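Local coordinates for protein SxtG (Microseira wollei, PDB 6U1R) that probably transfers amidino groups, as an AGAT-like amidinotransferase of the saxitoxin biosynthetic pathway, at residues G47-A52 against V126-C131; E54-W59 against P150-N155. All blocks are in the same frame, centred on the assembly; numbering follows the deposited sequence.

Interaction 1 of 2, residues G47-A52 against V126-C131; sequences GAMLPA and VRSGFC
Met49 and Phe130 carry the polar part of this contact between two loops whose touching parts run nearly at right angles. A single direct hydrogen bond joins the backbones: Met49 N donates to Phe130 O at 2.9 Å. It is fairly straight at the hydrogen (158°), although the donor is tilted 33° from the carbonyl plane. A second link runs through water 1, which donates to Leu50 O at 2.8 Å and to Gly129 O at 2.9 Å. Ser128 OG also donates to a lone pair of Gly129 O, in the carbonyl plane, so this oxygen is gripped twice. Ser128 OG in turn takes the backbone NH of Gly78, which fixes the hydroxyl.

The Phe130 ring is met in three ways. Its CG lies anti to the backbone N (chi1 176°), and from there the ring turns back toward 47-52, bringing CD1 to 3.2 Å from Met49 O. That oxygen sits at the ring edge, near the plane. Pro51 approaches obliquely, with CG 3.8 Å from Phe130 CE1. Cys131 SG, from the next residue in the same segment, lies over one face of the ring, 3.6 Å above its plane and over its centre.

Van der Waals packing completes the contact. The apolar pair Ala48 CB and Cys131 CB are only 3.5 Å apart, tighter than usual for two carbons. The Met49 chain, bent at both of its later torsions, touches Ser128 CB and OG with its CE.

Eight of the nine touching residues are buried, and the Phe130 side chain lies about 7 Å from that of His264, a predicted active-site residue. The arrangement is thus an irregular loop-on-loop junction, set close to the probable catalytic pocket of an AGAT-like amidinotransferase.

Interaction 2 of 2, residues E54-W59 against P150-N155; sequences EPINKW and PMADRN
An Asx turn in 150-155 presents the Asp153 carboxylate to Asn57 of helix 53-57. In this turn Asp153 OD1 accepts from Asn155 N at 2.9 Å, on the anti side of the oxygen. The other oxygen faces the helix: Asn57 ND2 donates to Asp153 OD2 at 3.3 Å with an N-H...O angle of 147°, a long bond arriving on the syn side. The amide and carboxylate planes are turned 48° apart. Asn57 ND2 has a stronger partner in Ala52 O, so the amide is anchored from its own loop as well.

Water strengthens the joint. Water 4 donates to Asn57 OD1 and to Asp153 OD2, each at 2.7 Å, and water 2 bridges Asp153 OD1 to Glu54 O. Each carboxylate oxygen therefore accepts two bonds, which should hold the group's rotation. The helix side is an irregular, weakly bonded turn with a wider pi-type stretch and a cis peptide between Glu54 and Pro55 within it.

Ile56 supplies the apolar half: CG1 lies anti to the carbonyl carbon (chi1 -66°), directing CD1 to within 3.5 Å of Ala152 O and also against Ala152 CB and Asp153 CA. Tyr190 OH is hydrogen-bonded to that same Ala152 O.

The segments of the two interactions alternate along the chain and form one continuous patch, the contact centres 12 Å apart. Two hydrogen bonds tie them: Ala52 O of interaction 1 to Asn57 ND2 of interaction 2 at 2.8 Å, and Ser128 O to Asn155 ND2 at 2.9 Å. Packing adds to this, with Ala52 CB 3.3 Å from Asn155 OD1. Both contacts also approach the predicted active site. Between side chains, Ala152 is about 5 Å and Phe130 about 8 Å from Asp215, while Asn57 is about 8 Å from His264. The patch thus probably lies in the shell around those residues, with 126-131 and 150-155 joined through Asn155.

Interaction 1 of 2, residues G47-A52 against V126-C131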
loop_
_atom_site.group_PDB
_atom_site.type_symbol
_atom_site.label_atom_id
_atom_site.label_comp_id
_atom_site.label_asym_id
_atom_site.label_seq_id
_atom_site.Cartn_x
_atom_site.Cartn_y
_atom_site.Cartn_z
ATOM N N GLY A 47 2.734 -20.218 15.876
ATOM C CA GLY A 47 2.839 -18.905 16.501
ATOM C C GLY A 47 1.562 -18.104 16.510
ATOM O O GLY A 47 1.601 -16.906 16.821
ATOM N N ALA A 48 0.440 -18.737 16.173
ATOM C CA ALA A 48 -0.835 -18.056 15.995
ATOM C C ALA A 48 -1.360 -17.482 17.313
ATOM O O ALA A 48 -1.239 -18.103 18.371
ATOM C CB ALA A 48 -1.856 -19.025 15.396
ATOM N N MET A 49 -1.933 -16.277 17.229
ATOM C CA MET A 49 -2.539 -15.549 18.338
ATOM C C MET A 49 -4.037 -15.435 18.105
ATOM O O MET A 49 -4.477 -15.244 16.972
ATOM C CB MET A 49 -1.946 -14.138 18.464
ATOM C CG MET A 49 -0.419 -14.102 18.531
ATOM S SD MET A 49 0.236 -14.842 20.037
ATOM C CE MET A 49 -0.377 -13.704 21.260
ATOM N N LEU A 50 -4.823 -15.542 19.174
ATOM C CA LEU A 50 -6.269 -15.481 19.031
ATOM C C LEU A 50 -6.709 -14.152 18.406
ATOM O O LEU A 50 -6.057 -13.114 18.593
ATOM C CB LEU A 50 -6.945 -15.651 20.393
ATOM C CG LEU A 50 -6.840 -17.000 21.101
ATOM C CD1 LEU A 50 -7.546 -16.915 22.468
ATOM C CD2 LEU A 50 -7.446 -18.110 20.233
ATOM N N PRO A 51 -7.828 -14.156 17.672
ATOM C CA PRO A 51 -8.419 -12.900 17.205
ATOM C C PRO A 51 -8.731 -11.987 18.378
ATOM O O PRO A 51 -9.062 -12.449 19.473
ATOM C CB PRO A 51 -9.715 -13.350 16.511
ATOM C CG PRO A 51 -9.580 -14.785 16.292
ATOM C CD PRO A 51 -8.681 -15.311 17.367
ATOM N N ALA A 52 -8.671 -10.685 18.122
ATOM C CA ALA A 52 -9.067 -9.682 19.100
ATOM C C ALA A 52 -10.555 -9.392 18.986
ATOM O O ALA A 52 -11.104 -9.291 17.878
ATOM C CB ALA A 52 -8.280 -8.390 18.894
ATOM N N VAL A 126 -1.820 -2.217 19.655
ATOM C CA VAL A 126 -2.410 -3.522 19.924
ATOM C C VAL A 126 -1.349 -4.412 20.563
ATOM O O VAL A 126 -0.155 -4.142 20.497
ATOM C CB VAL A 126 -2.980 -4.191 18.644
ATOM C CG1 VAL A 126 -4.112 -3.352 18.057
ATOM C CG2 VAL A 126 -1.879 -4.414 17.622
ATOM N N ARG A 127 -1.808 -5.485 21.195
ATOM C CA ARG A 127 -0.924 -6.346 21.965
ATOM C C ARG A 127 -0.253 -7.433 21.146
ATOM O O ARG A 127 0.763 -7.984 21.594
ATOM C CB ARG A 127 -1.717 -6.981 23.115
ATOM C CG ARG A 127 -2.044 -6.002 24.211
ATOM C CD ARG A 127 -3.034 -6.557 25.225
ATOM N NE ARG A 127 -3.324 -5.543 26.229
ATOM C CZ ARG A 127 -2.658 -5.407 27.368
ATOM N NH1 ARG A 127 -1.669 -6.243 27.668
ATOM N NH2 ARG A 127 -2.991 -4.429 28.201
ATOM N N SER A 128 -0.777 -7.757 19.965
ATOM C CA SER A 128 -0.188 -8.781 19.112
ATOM C C SER A 128 -0.801 -8.666 17.721
ATOM O O SER A 128 -1.778 -7.943 17.500
ATOM C CB SER A 128 -0.424 -10.194 19.661
ATOM O OG SER A 128 -1.800 -10.551 19.568
ATOM N N GLY A 129 -0.223 -9.403 16.796
ATOM C CA GLY A 129 -0.884 -9.700 15.545
ATOM C C GLY A 129 -1.854 -10.854 15.680
ATOM O O GLY A 129 -2.320 -11.193 16.775
ATOM N N PHE A 130 -2.158 -11.470 14.524
ATOM C CA PHE A 130 -3.090 -12.592 14.443
ATOM C C PHE A 130 -2.277 -13.824 14.082
ATOM O O PHE A 130 -1.668 -14.445 14.977
ATOM C CB PHE A 130 -4.229 -12.255 13.454
ATOM C CG PHE A 130 -5.227 -13.395 13.198
ATOM C CD1 PHE A 130 -5.682 -14.200 14.231
ATOM C CD2 PHE A 130 -5.721 -13.629 11.912
ATOM C CE1 PHE A 130 -6.593 -15.234 13.998
ATOM C CE2 PHE A 130 -6.662 -14.664 11.667
ATOM C CZ PHE A 130 -7.088 -15.461 12.707
ATOM N N CYS A 131 -2.152 -14.178 12.804
ATOM C CA CYS A 131 -1.447 -15.388 12.368
ATOM C C CYS A 131 -1.369 -15.365 10.841
ATOM O O CYS A 131 -1.891 -14.457 10.179
ATOM C CB CYS A 131 -2.144 -16.662 12.883
ATOM S SG CYS A 131 -3.742 -17.046 12.151
HETATM O O HOH W 1 -5.243 -11.086 16.883
#

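Interaction 2 of 2, residues E54-W59 against P150-N155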
loop_
_atom_site.group_PDB
_atom_site.type_symbol
_atom_site.label_atom_id
_atom_site.label_comp_id
_atom_site.label_asym_id
_atom_site.label_seq_id
_atom_site.Cartn_x
_atom_site.Cartn_y
_atom_site.Cartn_z
ATOM N N GLU A 54 -12.229 -6.672 19.782
ATOM C CA GLU A 54 -12.620 -5.310 19.436
ATOM C C GLU A 54 -11.690 -4.737 18.389
ATOM O O GLU A 54 -10.520 -5.139 18.308
ATOM C CB GLU A 54 -12.612 -4.399 20.679
ATOM C CG GLU A 54 -13.480 -4.875 21.839
ATOM C CD GLU A 54 -14.900 -4.332 21.793
ATOM O OE1 GLU A 54 -15.675 -4.617 22.738
ATOM O OE2 GLU A 54 -15.240 -3.617 20.824
ATOM N N PRO A 55 -12.202 -3.806 17.558
ATOM C CA PRO A 55 -13.596 -3.360 17.516
ATOM C C PRO A 55 -14.424 -4.078 16.440
ATOM O O PRO A 55 -15.555 -3.634 16.236
ATOM C CB PRO A 55 -13.462 -1.875 17.181
ATOM C CG PRO A 55 -12.296 -1.842 16.253
ATOM C CD PRO A 55 -11.355 -2.954 16.711
ATOM N N ILE A 56 -13.892 -5.139 15.809
ATOM C CA ILE A 56 -14.550 -5.813 14.676
ATOM C C ILE A 56 -15.139 -7.164 15.072
ATOM O O ILE A 56 -16.318 -7.431 14.827
ATOM C CB ILE A 56 -13.578 -5.977 13.491
ATOM C CG1 ILE A 56 -13.192 -4.614 12.921
ATOM C CG2 ILE A 56 -14.198 -6.863 12.397
ATOM C CD1 ILE A 56 -12.037 -4.700 12.020
ATOM N N ASN A 57 -14.306 -8.071 15.589
ATOM C CA ASN A 57 -14.653 -9.485 15.529
ATOM C C ASN A 57 -15.818 -9.855 16.435
ATOM O O ASN A 57 -16.476 -10.871 16.193
ATOM C CB ASN A 57 -13.428 -10.311 15.841
ATOM C CG ASN A 57 -12.394 -10.170 14.755
ATOM O OD1 ASN A 57 -12.749 -10.117 13.570
ATOM N ND2 ASN A 57 -11.135 -10.039 15.134
ATOM N N LYS A 58 -16.115 -9.061 17.449
ATOM C CA LYS A 58 -17.294 -9.388 18.243
ATOM C C LYS A 58 -18.563 -9.408 17.393
ATOM O O LYS A 58 -19.547 -10.047 17.778
ATOM C CB LYS A 58 -17.446 -8.414 19.409
ATOM C CG LYS A 58 -17.831 -7.004 19.041
ATOM C CD LYS A 58 -17.780 -6.143 20.302
ATOM C CE LYS A 58 -18.275 -4.732 20.075
ATOM N NZ LYS A 58 -18.366 -4.014 21.400
ATOM N N TRP A 59 -18.557 -8.758 16.234
ATOM C CA TRP A 59 -19.738 -8.711 15.381
ATOM C C TRP A 59 -19.806 -9.876 14.398
ATOM O O TRP A 59 -20.729 -9.928 13.573
ATOM C CB TRP A 59 -19.789 -7.362 14.649
ATOM C CG TRP A 59 -19.891 -6.221 15.628
ATOM C CD1 TRP A 59 -18.950 -5.283 15.892
ATOM C CD2 TRP A 59 -20.998 -5.942 16.504
ATOM N NE1 TRP A 59 -19.396 -4.427 16.882
ATOM C CE2 TRP A 59 -20.654 -4.805 17.265
ATOM C CE3 TRP A 59 -22.247 -6.538 16.708
ATOM C CZ2 TRP A 59 -21.514 -4.250 18.218
ATOM C CZ3 TRP A 59 -23.103 -5.986 17.659
ATOM C CH2 TRP A 59 -22.731 -4.850 18.398
ATOM N N PRO A 150 -5.979 -3.316 1.986
ATOM C CA PRO A 150 -5.980 -2.361 3.107
ATOM C C PRO A 150 -6.924 -2.834 4.200
ATOM O O PRO A 150 -8.107 -2.490 4.181
ATOM C CB PRO A 150 -6.466 -1.065 2.452
ATOM C CG PRO A 150 -7.428 -1.550 1.361
ATOM C CD PRO A 150 -6.926 -2.925 0.925
ATOM N N MET A 151 -6.430 -3.639 5.129
ATOM C CA MET A 151 -7.314 -4.380 6.014
ATOM C C MET A 151 -7.794 -3.544 7.195
ATOM O O MET A 151 -7.027 -2.777 7.795
ATOM C CB MET A 151 -6.602 -5.644 6.503
ATOM C CG MET A 151 -6.192 -6.575 5.341
ATOM S SD MET A 151 -5.371 -8.097 5.905
ATOM C CE MET A 151 -6.763 -9.094 6.437
ATOM N N ALA A 152 -9.077 -3.707 7.536
ATOM C CA ALA A 152 -9.686 -2.908 8.608
ATOM C C ALA A 152 -9.289 -3.373 10.003
ATOM O O ALA A 152 -9.390 -2.589 10.963
ATOM C CB ALA A 152 -11.213 -2.936 8.484
ATOM N N ASP A 153 -8.842 -4.619 10.144
ATOM C CA ASP A 153 -8.511 -5.169 11.456
ATOM C C ASP A 153 -7.101 -4.738 11.860
ATOM O O ASP A 153 -6.101 -5.180 11.274
ATOM C CB ASP A 153 -8.665 -6.687 11.427
ATOM C CG ASP A 153 -8.579 -7.307 12.812
ATOM O OD1 ASP A 153 -7.826 -6.767 13.648
ATOM O OD2 ASP A 153 -9.262 -8.325 13.057
ATOM N N ARG A 154 -7.028 -3.850 12.862
ATOM C CA ARG A 154 -5.757 -3.344 13.362
ATOM C C ARG A 154 -4.762 -4.452 13.685
ATOM O O ARG A 154 -3.569 -4.294 13.448
ATOM C CB ARG A 154 -5.999 -2.496 14.616
ATOM C CG ARG A 154 -6.698 -1.176 14.360
ATOM C CD ARG A 154 -7.173 -0.597 15.685
ATOM N NE ARG A 154 -7.671 0.769 15.545
ATOM C CZ ARG A 154 -8.472 1.363 16.425
ATOM N NH1 ARG A 154 -8.881 0.700 17.518
ATOM N NH2 ARG A 154 -8.854 2.621 16.223
ATOM N N ASN A 155 -5.219 -5.565 14.264
ATOM C CA ASN A 155 -4.266 -6.609 14.630
ATOM C C ASN A 155 -3.629 -7.272 13.418
ATOM O O ASN A 155 -2.629 -7.981 13.571
ATOM C CB ASN A 155 -4.948 -7.660 15.493
ATOM C CG ASN A 155 -5.378 -7.115 16.828
ATOM O OD1 ASN A 155 -6.440 -6.516 16.938
ATOM N ND2 ASN A 155 -4.537 -7.295 17.858
HETATM O O HOH W 2 -9.478 -5.491 15.388
HETATM O O HOH W 3 -7.720 -4.634 18.301
HETATM O O HOH W 4 -11.223 -9.337 11.446
#